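Long-range contacts in phosphoribosylformylglycinamidine synthase 2 (Thermus thermophilus, PDB 3VIU), which is a member of the AIR synthase-related (PurM-like) family, built from two N- and C-terminal domain pairs in one chain, that binds adenosine-5'-diphosphate and magnesium: residues E17-L22 / F34-W38; E340-R344 / E354-L360; R598-V602 / G681-R685; D160-H164 / P402-R407; V71-G75 / P480-T484. One frame throughout, in Å; residues are numbered along the deposited sequence.

Overall arrangement
Contacts 1 and 2 form one continuous patch on one side of the molecule: their centres are 11 Å apart, and Trp-38 NE1 comes within 3.0 Å of Ala-359 O, a probable hydrogen bond. Contacts 3 and 4 lie on the opposite side of the chain's centre, their own centres 28 Å apart. Contact 5 is the most central, with its centre 14 Å from that of the chain, and joins the two six-stranded sheets. The bound ADP lies about 13 Å or less from side chains of contacts 1, 2 and 5 (Trp-38, Leu-360, Ala-482), whereas a magnesium ion is about 12 Å from Val-602 in contact 3 and about 11 Å from Arg-407 in contact 4.

Contact 1 (E17-L22 / F34-W38); sequences EIVQRL and FKVMW
Ile-18 fits into the angle between the rings of Phe-34 and Trp-38, and these three residues account for most of the 293 Å² buried here. Each branch of the isoleucine has its own target. The CG2 methyl sits over the face of the Phe-34 ring, 3.7 Å from its centroid and 14° off the normal, a CH-pi contact. CG1 makes a second one on Trp-38, lying 3.9 Å from the centroid of the six-membered ring. With CG2 anti to the backbone N and CG1 beside it (chi1 -67°), the branches diverge enough to serve both aromatics. The terminal CD1 then runs on along Phe-34, meeting its CG at 3.4 Å. Phe-34 CD2 lies above the Trp-38 face that also receives Ile-18 CD1, so the two rings form an apolar corner for the isoleucine.

Arg-21 arrives at the edge of the indole. Its NH1 is 3.9 Å from Trp-38 CZ2, with the guanidinium and ring planes 60° apart, and the indole rim, at CH2, lies over one guanidinium face. NH2 is in a salt bridge with Glu-17 OE2 at 3.2 Å, its hydrogen bond weak, and is also hydrogen-bonded to Glu-362 O.

The contact pairs helix 12-22 with helix 28-37 and Trp-38 just beyond its end, all in the linker domain. Helix 357-361 packs beside both, receiving the Trp-38 NE1 bond at Ala-359 O, while Leu-22 reaches strand 350-356.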
# COMPACT_ATOMS: atom_id res chain seq x y z
N GLU A 17 -1.03 23.95 25.82
CA GLU A 17 -2.05 22.93 26.00
C GLU A 17 -1.52 21.77 26.83
O GLU A 17 -2.28 21.11 27.54
CB GLU A 17 -2.56 22.43 24.65
CG GLU A 17 -3.91 21.73 24.75
CD GLU A 17 -4.55 21.48 23.39
OE1 GLU A 17 -4.61 22.42 22.58
OE2 GLU A 17 -5.00 20.34 23.15
N ILE A 18 -0.22 21.52 26.73
CA ILE A 18 0.40 20.44 27.48
C ILE A 18 0.47 20.76 28.96
O ILE A 18 0.33 19.87 29.80
CB ILE A 18 1.83 20.14 26.95
CG1 ILE A 18 1.75 19.57 25.53
CG2 ILE A 18 2.54 19.16 27.89
CD1 ILE A 18 3.09 19.34 24.89
N VAL A 19 0.68 22.03 29.30
CA VAL A 19 0.77 22.42 30.70
C VAL A 19 -0.62 22.37 31.34
O VAL A 19 -0.74 22.16 32.55
CB VAL A 19 1.37 23.84 30.88
CG1 VAL A 19 2.67 23.96 30.10
CG2 VAL A 19 0.38 24.90 30.44
N GLN A 20 -1.66 22.55 30.53
CA GLN A 20 -3.01 22.51 31.05
C GLN A 20 -3.58 21.09 31.09
O GLN A 20 -4.64 20.85 31.65
CB GLN A 20 -3.93 23.45 30.25
CG GLN A 20 -3.87 23.28 28.74
CD GLN A 20 -4.58 24.41 28.00
OE1 GLN A 20 -4.20 25.58 28.11
NE2 GLN A 20 -5.61 24.06 27.23
N ARG A 21 -2.87 20.15 30.48
CA ARG A 21 -3.29 18.76 30.49
C ARG A 21 -2.58 18.06 31.64
O ARG A 21 -3.05 17.04 32.15
CB ARG A 21 -2.91 18.05 29.19
CG ARG A 21 -3.51 18.62 27.91
CD ARG A 21 -4.97 18.22 27.70
NE ARG A 21 -5.25 18.17 26.27
CZ ARG A 21 -4.77 17.23 25.45
NH1 ARG A 21 -3.99 16.27 25.93
NH2 ARG A 21 -5.04 17.28 24.16
N LEU A 22 -1.44 18.62 32.05
CA LEU A 22 -0.65 18.06 33.15
C LEU A 22 -0.89 18.83 34.45
O LEU A 22 -0.51 18.36 35.52
CB LEU A 22 0.84 18.11 32.83
CG LEU A 22 1.40 17.44 31.58
CD1 LEU A 22 2.91 17.60 31.57
CD2 LEU A 22 1.03 15.97 31.55
N PHE A 34 6.42 14.46 24.41
CA PHE A 34 5.37 15.14 23.67
C PHE A 34 5.83 15.55 22.27
O PHE A 34 5.09 15.38 21.30
CB PHE A 34 4.88 16.37 24.43
CG PHE A 34 3.87 16.05 25.49
CD1 PHE A 34 4.25 15.92 26.82
CD2 PHE A 34 2.54 15.86 25.16
CE1 PHE A 34 3.31 15.60 27.80
CE2 PHE A 34 1.60 15.54 26.12
CZ PHE A 34 1.98 15.41 27.45
N LYS A 35 7.04 16.09 22.17
CA LYS A 35 7.55 16.51 20.88
C LYS A 35 7.36 15.40 19.86
O LYS A 35 6.95 15.66 18.73
CB LYS A 35 9.04 16.87 20.98
CG LYS A 35 9.64 17.34 19.65
CD LYS A 35 11.16 17.50 19.70
CE LYS A 35 11.87 16.16 19.91
NZ LYS A 35 13.36 16.27 19.81
N VAL A 36 7.63 14.16 20.27
CA VAL A 36 7.50 13.02 19.37
C VAL A 36 6.08 12.46 19.24
O VAL A 36 5.64 12.13 18.14
CB VAL A 36 8.46 11.88 19.80
CG1 VAL A 36 8.35 10.70 18.83
CG2 VAL A 36 9.90 12.39 19.82
N MSE A 37 5.36 12.36 20.35
CA MSE A 37 4.00 11.83 20.31
C MSE A 37 3.00 12.78 19.66
O MSE A 37 1.95 12.36 19.17
CB MSE A 37 3.52 11.46 21.71
CG MSE A 37 4.20 10.22 22.28
SE MSE A 37 3.88 8.60 21.24
CE MSE A 37 2.10 8.15 21.90
N TRP A 38 3.32 14.07 19.66
CA TRP A 38 2.45 15.09 19.08
C TRP A 38 2.87 15.53 17.68
O TRP A 38 2.25 16.43 17.10
CB TRP A 38 2.38 16.29 20.03
CG TRP A 38 1.37 16.10 21.12
CD1 TRP A 38 0.94 14.92 21.64
CD2 TRP A 38 0.65 17.14 21.80
NE1 TRP A 38 -0.01 15.15 22.60
CE2 TRP A 38 -0.21 16.50 22.72
CE3 TRP A 38 0.65 18.54 21.72
CZ2 TRP A 38 -1.07 17.22 23.56
CZ3 TRP A 38 -0.21 19.25 22.56
CH2 TRP A 38 -1.05 18.59 23.47

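Contact 2 (E340-R344 / E354-L360); sequences ERVFR and EVPTEAL
The Arg-344 guanidinium is engaged at its edge, where Glu-354 OE1 lies close to its plane and accepts from NE at 2.7 Å with an N-H...O angle of 162°. This salt bridge spans the beta hairpin of strands 342-347 and 350-356. The two side chains run side by side in the same direction, but the carboxylate is twisted 59° against the guanidinium, and a single oxygen, OE1, carries the bond. Glu-340 OE2 also lies in the guanidinium plane and forms a longer, weak bridge to NH1, while NH2 pairs with Glu-281. Three carboxylates thus surround one arginine, which probably helps them to remain charged. The Phe-343 ring is approached obliquely by Leu-360 CD2.

Backbone geometry supports the hairpin assignment. Strand segments 342-344 and 354-356 run antiparallel at 166°, and Phe-343 with Val-355 is a hydrogen-bonded pair: Phe-343 N reaches Val-355 O at 2.9 Å, and Val-355 N returns a bond to Phe-343 O at 3.2 Å. Val-342 with Pro-356 and Arg-344 with Glu-354 are non-hydrogen-bonded pairs.

Strand 350-356 is outermost in its seven-stranded sheet, and 342-347 runs parallel to 279-283 on its inner side. At Pro-356, the N-cap residue, the chain changes from strand to helix, and Thr-357 N gives a weak bond to Arg-341 O across the end of the hairpin. The Thr-357 methyl CG2 packs on the opposing backbone, 3.5 Å from Val-342 N.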
# COMPACT_ATOMS: atom_id res chain seq x y z
N GLU A 340 -4.24 3.63 37.44
CA GLU A 340 -4.14 5.06 37.15
C GLU A 340 -3.79 5.23 35.67
O GLU A 340 -2.75 4.76 35.22
CB GLU A 340 -3.05 5.71 38.01
CG GLU A 340 -3.07 5.29 39.46
CD GLU A 340 -2.37 3.98 39.69
OE1 GLU A 340 -2.73 2.98 39.05
OE2 GLU A 340 -1.44 3.95 40.53
N ARG A 341 -4.65 5.91 34.93
CA ARG A 341 -4.43 6.12 33.51
C ARG A 341 -3.26 7.06 33.27
O ARG A 341 -3.44 8.24 32.94
CB ARG A 341 -5.70 6.65 32.85
CG ARG A 341 -6.89 5.75 33.09
CD ARG A 341 -8.03 6.04 32.16
NE ARG A 341 -9.16 5.15 32.44
CZ ARG A 341 -10.28 5.12 31.73
NH1 ARG A 341 -10.42 5.92 30.68
NH2 ARG A 341 -11.25 4.27 32.07
N VAL A 342 -2.05 6.53 33.44
CA VAL A 342 -0.84 7.32 33.29
C VAL A 342 0.30 6.48 32.73
O VAL A 342 0.28 5.24 32.80
CB VAL A 342 -0.39 7.89 34.66
CG1 VAL A 342 1.01 8.46 34.57
CG2 VAL A 342 -1.35 8.96 35.12
N PHE A 343 1.28 7.16 32.15
CA PHE A 343 2.47 6.49 31.64
C PHE A 343 3.54 6.91 32.64
O PHE A 343 4.05 8.03 32.58
CB PHE A 343 2.84 6.98 30.23
CG PHE A 343 4.03 6.28 29.64
CD1 PHE A 343 4.98 6.99 28.92
CD2 PHE A 343 4.22 4.91 29.83
CE1 PHE A 343 6.10 6.35 28.39
CE2 PHE A 343 5.33 4.26 29.31
CZ PHE A 343 6.27 4.98 28.58
N ARG A 344 3.86 6.02 33.57
CA ARG A 344 4.86 6.30 34.60
C ARG A 344 6.17 5.63 34.24
O ARG A 344 6.22 4.41 34.06
CB ARG A 344 4.37 5.80 35.96
CG ARG A 344 5.29 6.14 37.12
CD ARG A 344 4.78 5.51 38.40
NE ARG A 344 3.45 6.00 38.74
CZ ARG A 344 2.51 5.28 39.33
NH1 ARG A 344 1.33 5.81 39.60
NH2 ARG A 344 2.75 4.01 39.65
N GLU A 354 5.82 11.00 34.31
CA GLU A 354 4.51 10.50 34.65
C GLU A 354 3.48 11.42 34.03
O GLU A 354 3.02 12.38 34.66
CB GLU A 354 4.34 10.46 36.17
CG GLU A 354 2.93 10.15 36.63
CD GLU A 354 2.85 9.81 38.10
OE1 GLU A 354 3.20 8.66 38.46
OE2 GLU A 354 2.45 10.69 38.88
N VAL A 355 3.13 11.14 32.78
CA VAL A 355 2.17 11.97 32.09
C VAL A 355 0.91 11.16 31.84
O VAL A 355 0.97 9.95 31.65
CB VAL A 355 2.75 12.46 30.76
CG1 VAL A 355 4.18 12.96 30.98
CG2 VAL A 355 2.74 11.36 29.74
N PRO A 356 -0.25 11.83 31.86
CA PRO A 356 -1.50 11.10 31.62
C PRO A 356 -1.49 10.49 30.22
O PRO A 356 -1.02 11.11 29.27
CB PRO A 356 -2.56 12.19 31.78
CG PRO A 356 -1.94 13.11 32.79
CD PRO A 356 -0.51 13.20 32.32
N THR A 357 -2.01 9.26 30.11
CA THR A 357 -2.07 8.56 28.83
C THR A 357 -2.83 9.37 27.79
O THR A 357 -2.34 9.56 26.67
CB THR A 357 -2.75 7.18 28.99
OG1 THR A 357 -4.07 7.36 29.50
CG2 THR A 357 -1.96 6.31 29.96
N GLU A 358 -4.01 9.85 28.15
CA GLU A 358 -4.82 10.64 27.22
C GLU A 358 -4.05 11.83 26.65
O GLU A 358 -4.13 12.13 25.46
CB GLU A 358 -6.07 11.18 27.91
CG GLU A 358 -6.98 11.94 26.96
CD GLU A 358 -8.02 12.77 27.67
OE1 GLU A 358 -7.65 13.77 28.31
OE2 GLU A 358 -9.22 12.41 27.58
N ALA A 359 -3.30 12.51 27.51
CA ALA A 359 -2.52 13.67 27.10
C ALA A 359 -1.52 13.32 26.01
O ALA A 359 -1.23 14.13 25.13
CB ALA A 359 -1.79 14.26 28.30
N LEU A 360 -1.02 12.09 26.07
CA LEU A 360 -0.03 11.62 25.11
C LEU A 360 -0.60 11.04 23.81
O LEU A 360 0.01 11.18 22.75
CB LEU A 360 0.88 10.60 25.80
CG LEU A 360 2.39 10.75 25.60
CD1 LEU A 360 2.81 12.22 25.70
CD2 LEU A 360 3.09 9.93 26.66

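Contact 3 (R598-V602 / G681-R685); sequences REKAV and GLPYR
Leu-682 fits against one side of helix 596-611, and the tightly packed, buried part of the contact is centred on its two methyl groups. CD2 lies 3.7 Å from Arg-598 CD and 3.9 Å from Ala-601 CB, three residues further on and so on nearly the same side of the helix. CD1 turns to the next position, touching the Ala-601 carbonyl O at 3.8 Å and Val-602 CA at 4.0 Å. The leucine thus sits against a single turn of the helix, and Ile-567 of strand 563-567 touches both Leu-682 and Val-602, which closes the inner side of the cluster.

The outer side is the more exposed, though its distances are no longer. Here Pro-683 and Arg-598, both partly exposed, meet: Pro-683 brings its CD-CG edge against one face of the Arg-598 guanidinium, with CD 3.5 Å above the plane, over its centre, and Pro-683 CG is 3.4 Å from Arg-598 NH2. The arginine gets there by folding twice, at chi2 (65°) and chi3 (70°), which carries the aliphatic part past Leu-682 before the head group turns one face to the proline. The contact between the two segments is made by van der Waals packing.

Gly-681, exposed and with positive phi (57°), ends the preceding helix in a Schellman motif and releases the chain toward strand 684-690. Pro-683 is bonded through its backbone to Gly-568, just past strand 563-567. This helix-against-sheet layering belongs to the alpha/beta C-terminal domain of an AIR synthase-related protein.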
# COMPACT_ATOMS: atom_id res chain seq x y z
N ARG A 598 -20.81 2.61 -13.62
CA ARG A 598 -20.37 1.71 -14.68
C ARG A 598 -19.25 0.82 -14.12
O ARG A 598 -19.26 -0.40 -14.33
CB ARG A 598 -19.85 2.52 -15.88
CG ARG A 598 -19.17 1.69 -16.95
CD ARG A 598 -20.13 0.72 -17.61
NE ARG A 598 -21.12 1.40 -18.44
CZ ARG A 598 -20.82 2.08 -19.55
NH1 ARG A 598 -19.57 2.17 -19.98
NH2 ARG A 598 -21.79 2.69 -20.22
N GLU A 599 -18.30 1.44 -13.42
CA GLU A 599 -17.17 0.73 -12.84
C GLU A 599 -17.62 -0.47 -12.01
O GLU A 599 -17.11 -1.58 -12.19
CB GLU A 599 -16.33 1.66 -11.96
CG GLU A 599 -15.07 0.99 -11.39
CD GLU A 599 -14.06 0.60 -12.46
OE1 GLU A 599 -13.60 -0.56 -12.46
OE2 GLU A 599 -13.72 1.45 -13.31
N LYS A 600 -18.58 -0.25 -11.12
CA LYS A 600 -19.10 -1.31 -10.27
C LYS A 600 -19.76 -2.42 -11.09
O LYS A 600 -19.53 -3.61 -10.84
CB LYS A 600 -20.12 -0.73 -9.27
CG LYS A 600 -20.74 -1.75 -8.32
CD LYS A 600 -21.54 -1.04 -7.23
CE LYS A 600 -22.07 -2.01 -6.17
NZ LYS A 600 -23.21 -2.85 -6.65
N ALA A 601 -20.58 -2.04 -12.06
CA ALA A 601 -21.26 -3.01 -12.90
C ALA A 601 -20.26 -3.84 -13.71
O ALA A 601 -20.46 -5.04 -13.91
CB ALA A 601 -22.25 -2.30 -13.83
N VAL A 602 -19.20 -3.21 -14.19
CA VAL A 602 -18.19 -3.92 -14.96
C VAL A 602 -17.43 -4.91 -14.08
O VAL A 602 -17.16 -6.05 -14.49
CB VAL A 602 -17.16 -2.94 -15.61
CG1 VAL A 602 -16.01 -3.71 -16.23
CG2 VAL A 602 -17.84 -2.10 -16.69
N GLY A 681 -26.75 -4.32 -19.28
CA GLY A 681 -26.76 -3.04 -19.98
C GLY A 681 -25.37 -2.48 -20.20
O GLY A 681 -25.17 -1.26 -20.21
N LEU A 682 -24.39 -3.36 -20.38
CA LEU A 682 -23.01 -2.94 -20.58
C LEU A 682 -22.56 -2.89 -22.03
O LEU A 682 -22.76 -3.84 -22.79
CB LEU A 682 -22.07 -3.86 -19.79
CG LEU A 682 -22.16 -3.87 -18.26
CD1 LEU A 682 -21.06 -4.75 -17.68
CD2 LEU A 682 -22.03 -2.45 -17.74
N PRO A 683 -21.95 -1.77 -22.45
CA PRO A 683 -21.49 -1.67 -23.83
C PRO A 683 -20.36 -2.69 -23.96
O PRO A 683 -19.61 -2.89 -23.00
CB PRO A 683 -20.96 -0.24 -23.92
CG PRO A 683 -21.73 0.49 -22.85
CD PRO A 683 -21.73 -0.51 -21.73
N TYR A 684 -20.26 -3.34 -25.11
CA TYR A 684 -19.21 -4.33 -25.32
C TYR A 684 -18.97 -4.52 -26.80
O TYR A 684 -19.74 -4.03 -27.63
CB TYR A 684 -19.60 -5.67 -24.68
CG TYR A 684 -20.60 -6.48 -25.48
CD1 TYR A 684 -20.19 -7.29 -26.54
CD2 TYR A 684 -21.96 -6.43 -25.18
CE1 TYR A 684 -21.10 -8.03 -27.29
CE2 TYR A 684 -22.89 -7.17 -25.93
CZ TYR A 684 -22.45 -7.96 -26.98
OH TYR A 684 -23.36 -8.68 -27.73
N ARG A 685 -17.90 -5.22 -27.13
CA ARG A 685 -17.55 -5.50 -28.52
C ARG A 685 -16.73 -6.76 -28.67
O ARG A 685 -15.93 -7.11 -27.80
CB ARG A 685 -16.76 -4.33 -29.13
CG ARG A 685 -17.59 -3.16 -29.62
CD ARG A 685 -17.01 -2.60 -30.92
NE ARG A 685 -17.17 -3.53 -32.04
CZ ARG A 685 -16.21 -3.83 -32.91
NH1 ARG A 685 -15.00 -3.29 -32.81
NH2 ARG A 685 -16.47 -4.69 -33.89

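Contact 4 (D160-H164 / P402-R407); sequences DLYFH and PNLASR
The Asn-403 side chain stacks over one face of the Tyr-162 ring, its amide plane only 14° from the ring plane although the two side chains cross at about a right angle. Its CB is 3.4 Å from Tyr-162 CE2. The tyrosine CG is anti to the backbone N, which sets the ring where the Asn-403 side chain lies over its face; its hydroxyl is hydrogen-bonded to Glu-578. Phe-163, next along the strand, sends CD1 to Pro-402 CB at 4.1 Å.

Arg-407 is sharply folded, with chi2 and chi3 near -92° and 91°, and so curls back within its own loop. NE and NH2 both grip Ala-405 O, at 2.9 and 2.7 Å, and NH2 adds a weak bond to Pro-402 O. This clasp turns NH1 toward the strand, where one water accepts from both Arg-407 NH1 (3.2 Å) and Leu-161 N (2.8 Å).

Strand 156-163 is an outermost strand of its six-stranded sheet. The loop between helices 391-399 and 408-411 packs against this edge strand through Pro-402, Asn-403 and Arg-407, and the sheet is the mixed one of an AIR synthase-related N-terminal domain.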
# COMPACT_ATOMS: atom_id res chain seq x y z
N ASP A 160 3.73 -1.29 -7.27
CA ASP A 160 3.52 -0.23 -8.25
C ASP A 160 4.72 0.71 -8.30
O ASP A 160 5.08 1.32 -7.30
CB ASP A 160 2.25 0.53 -7.86
CG ASP A 160 1.91 1.63 -8.84
OD1 ASP A 160 1.89 1.38 -10.06
OD2 ASP A 160 1.63 2.75 -8.37
N LEU A 161 5.33 0.83 -9.48
CA LEU A 161 6.50 1.68 -9.69
C LEU A 161 6.21 2.74 -10.75
O LEU A 161 5.71 2.41 -11.83
CB LEU A 161 7.70 0.84 -10.13
CG LEU A 161 8.91 1.60 -10.67
CD1 LEU A 161 9.55 2.47 -9.58
CD2 LEU A 161 9.91 0.59 -11.21
N TYR A 162 6.51 3.99 -10.45
CA TYR A 162 6.28 5.07 -11.39
C TYR A 162 7.33 6.17 -11.27
O TYR A 162 7.73 6.54 -10.17
CB TYR A 162 4.88 5.66 -11.20
CG TYR A 162 4.41 6.40 -12.43
CD1 TYR A 162 4.75 7.74 -12.64
CD2 TYR A 162 3.73 5.72 -13.44
CE1 TYR A 162 4.43 8.38 -13.84
CE2 TYR A 162 3.41 6.35 -14.64
CZ TYR A 162 3.77 7.67 -14.84
OH TYR A 162 3.51 8.27 -16.05
N PHE A 163 7.78 6.67 -12.42
CA PHE A 163 8.78 7.73 -12.42
C PHE A 163 8.10 9.03 -12.81
O PHE A 163 7.35 9.08 -13.79
CB PHE A 163 9.91 7.40 -13.40
CG PHE A 163 10.65 6.13 -13.08
CD1 PHE A 163 10.18 4.90 -13.55
CD2 PHE A 163 11.82 6.15 -12.32
CE1 PHE A 163 10.87 3.72 -13.26
CE2 PHE A 163 12.52 4.98 -12.03
CZ PHE A 163 12.05 3.76 -12.51
N HIS A 164 8.36 10.09 -12.04
CA HIS A 164 7.71 11.37 -12.31
C HIS A 164 8.46 12.58 -11.77
O HIS A 164 9.10 12.53 -10.71
CB HIS A 164 6.28 11.31 -11.75
CG HIS A 164 5.41 12.47 -12.16
ND1 HIS A 164 5.51 13.72 -11.59
CD2 HIS A 164 4.39 12.54 -13.05
CE1 HIS A 164 4.59 14.52 -12.11
NE2 HIS A 164 3.90 13.82 -12.99
N PRO A 402 9.74 3.74 -19.38
CA PRO A 402 10.04 3.21 -18.05
C PRO A 402 8.82 3.05 -17.14
O PRO A 402 8.85 2.29 -16.17
CB PRO A 402 11.06 4.21 -17.51
CG PRO A 402 11.81 4.58 -18.74
CD PRO A 402 10.71 4.79 -19.76
N ASN A 403 7.75 3.77 -17.44
CA ASN A 403 6.54 3.69 -16.63
C ASN A 403 5.60 2.59 -17.10
O ASN A 403 4.66 2.22 -16.39
CB ASN A 403 5.81 5.04 -16.64
CG ASN A 403 6.45 6.07 -15.71
OD1 ASN A 403 6.40 7.28 -15.98
ND2 ASN A 403 7.03 5.61 -14.61
N LEU A 404 5.85 2.05 -18.29
CA LEU A 404 4.99 1.00 -18.86
C LEU A 404 5.71 -0.32 -19.16
O LEU A 404 5.07 -1.35 -19.33
CB LEU A 404 4.35 1.53 -20.14
CG LEU A 404 3.68 2.89 -19.96
CD1 LEU A 404 3.28 3.48 -21.32
CD2 LEU A 404 2.47 2.72 -19.06
N ALA A 405 7.04 -0.28 -19.20
CA ALA A 405 7.85 -1.47 -19.48
C ALA A 405 7.83 -2.51 -18.36
O ALA A 405 7.38 -2.25 -17.25
CB ALA A 405 9.28 -1.04 -19.76
N SER A 406 8.33 -3.70 -18.66
CA SER A 406 8.36 -4.80 -17.70
C SER A 406 9.13 -4.48 -16.41
O SER A 406 10.22 -3.92 -16.46
CB SER A 406 8.98 -6.03 -18.38
OG SER A 406 9.11 -7.10 -17.47
N ARG A 407 8.55 -4.84 -15.26
CA ARG A 407 9.21 -4.62 -13.96
C ARG A 407 9.93 -5.94 -13.63
O ARG A 407 10.35 -6.16 -12.50
CB ARG A 407 8.21 -4.34 -12.83
CG ARG A 407 6.88 -3.70 -13.18
CD ARG A 407 6.89 -2.18 -13.11
NE ARG A 407 7.25 -1.62 -14.39
CZ ARG A 407 7.18 -0.33 -14.71
NH1 ARG A 407 6.75 0.56 -13.82
NH2 ARG A 407 7.54 0.06 -15.91
O HOH W 1 4.44 -0.43 -11.77

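Contact 5 (V71-G75 / P480-T484); sequences VVRVG and PLAYT
Leu-481 reaches across from its strand to meet Val-72, Val-74 and the Arg-73 carbonyl with one methyl group. From CB the chain leaves CA in the direction of strand 70-75, with CG beside the backbone N (chi1 -61°). Neither CB nor CG comes within 4.2 Å of that strand; they serve as the stem. At CG the branches part. CD1 continues anti to CA (chi2 176°), giving the side chain its full extension, whereas CD2 turns off and stays beyond 4.2 Å of the opposing segment. The leucine's share of the contact is therefore made at CD1, which sits 3.5 Å from Arg-73 O, 4.0 Å from Val-72 CG2 and 4.1 Å from Val-74 CG1. The methyl rests against both valines, which flank Arg-73 in sequence, while the charged end of Arg-73 leads away to a salt bridge with Glu-183.

Val-72 uses its two methyls separately: CG2 meets the leucine, and CG1 packs on Ala-482 CB at 3.7 Å. The side chains that meet are all apolar, and both valines are buried.

The geometry rules out strand pairing. The two segments run nearly antiparallel, at 158°, but their axes come no closer than 7.7 Å, and the nearest CA atoms, those of Val-72 and Leu-481, are 7.0 Å apart. The side chains pack between two sheets, consistent with the way paired N-terminal domains of PurM-like proteins meet. Strand 70-75 lies between 61-63 and 78-86, with a classic bulge at Val-74 and Gly-75; strand 479-488 lies between 538-548 and 519-525, with helix 458-475 packed on Pro-480 and Tyr-483.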
# COMPACT_ATOMS: atom_id res chain seq x y z
N VAL A 71 -8.18 -6.16 9.36
CA VAL A 71 -8.38 -7.58 9.16
C VAL A 71 -9.75 -7.84 8.58
O VAL A 71 -10.74 -7.28 9.03
CB VAL A 71 -8.29 -8.36 10.50
CG1 VAL A 71 -8.21 -9.87 10.22
CG2 VAL A 71 -7.08 -7.88 11.29
N VAL A 72 -9.80 -8.70 7.57
CA VAL A 72 -11.06 -9.06 6.93
C VAL A 72 -11.19 -10.57 6.91
O VAL A 72 -10.19 -11.29 6.94
CB VAL A 72 -11.14 -8.52 5.49
CG1 VAL A 72 -11.00 -7.01 5.48
CG2 VAL A 72 -10.07 -9.18 4.62
N ARG A 73 -12.43 -11.04 6.85
CA ARG A 73 -12.72 -12.46 6.80
C ARG A 73 -12.60 -12.94 5.36
O ARG A 73 -13.07 -12.26 4.44
CB ARG A 73 -14.15 -12.70 7.31
CG ARG A 73 -14.59 -14.14 7.32
CD ARG A 73 -15.29 -14.44 8.62
NE ARG A 73 -16.56 -13.74 8.75
CZ ARG A 73 -17.20 -13.59 9.90
NH1 ARG A 73 -16.68 -14.08 11.01
NH2 ARG A 73 -18.37 -12.96 9.93
N VAL A 74 -11.96 -14.09 5.14
CA VAL A 74 -11.81 -14.61 3.79
C VAL A 74 -12.49 -15.96 3.62
O VAL A 74 -12.54 -16.51 2.51
CB VAL A 74 -10.32 -14.72 3.37
CG1 VAL A 74 -9.64 -13.36 3.54
CG2 VAL A 74 -9.62 -15.78 4.19
N GLY A 75 -13.01 -16.52 4.71
CA GLY A 75 -13.71 -17.79 4.61
C GLY A 75 -13.05 -19.04 5.17
O GLY A 75 -11.85 -19.05 5.47
N PRO A 480 -13.54 -7.74 -4.08
CA PRO A 480 -12.93 -6.74 -3.20
C PRO A 480 -13.56 -6.79 -1.81
O PRO A 480 -14.76 -6.63 -1.67
CB PRO A 480 -13.26 -5.42 -3.91
CG PRO A 480 -13.37 -5.82 -5.34
CD PRO A 480 -14.13 -7.10 -5.26
N LEU A 481 -12.74 -7.02 -0.79
CA LEU A 481 -13.27 -7.09 0.57
C LEU A 481 -13.08 -5.79 1.33
O LEU A 481 -13.94 -5.41 2.12
CB LEU A 481 -12.60 -8.24 1.33
CG LEU A 481 -12.83 -9.63 0.73
CD1 LEU A 481 -12.03 -10.65 1.52
CD2 LEU A 481 -14.32 -9.96 0.76
N ALA A 482 -11.96 -5.12 1.10
CA ALA A 482 -11.68 -3.85 1.77
C ALA A 482 -10.38 -3.29 1.21
O ALA A 482 -9.71 -3.95 0.42
CB ALA A 482 -11.54 -4.06 3.27
N TYR A 483 -10.03 -2.08 1.62
CA TYR A 483 -8.80 -1.51 1.14
C TYR A 483 -8.00 -0.85 2.25
O TYR A 483 -8.46 -0.73 3.37
CB TYR A 483 -9.06 -0.49 0.03
CG TYR A 483 -9.62 0.82 0.49
CD1 TYR A 483 -11.00 1.00 0.65
CD2 TYR A 483 -8.78 1.90 0.76
CE1 TYR A 483 -11.52 2.21 1.06
CE2 TYR A 483 -9.29 3.12 1.17
CZ TYR A 483 -10.66 3.27 1.33
OH TYR A 483 -11.14 4.47 1.77
N THR A 484 -6.78 -0.46 1.91
CA THR A 484 -5.86 0.21 2.82
C THR A 484 -5.33 1.37 1.96
O THR A 484 -5.05 1.18 0.77
CB THR A 484 -4.71 -0.75 3.22
OG1 THR A 484 -3.87 -0.11 4.20
CG2 THR A 484 -3.88 -1.12 2.00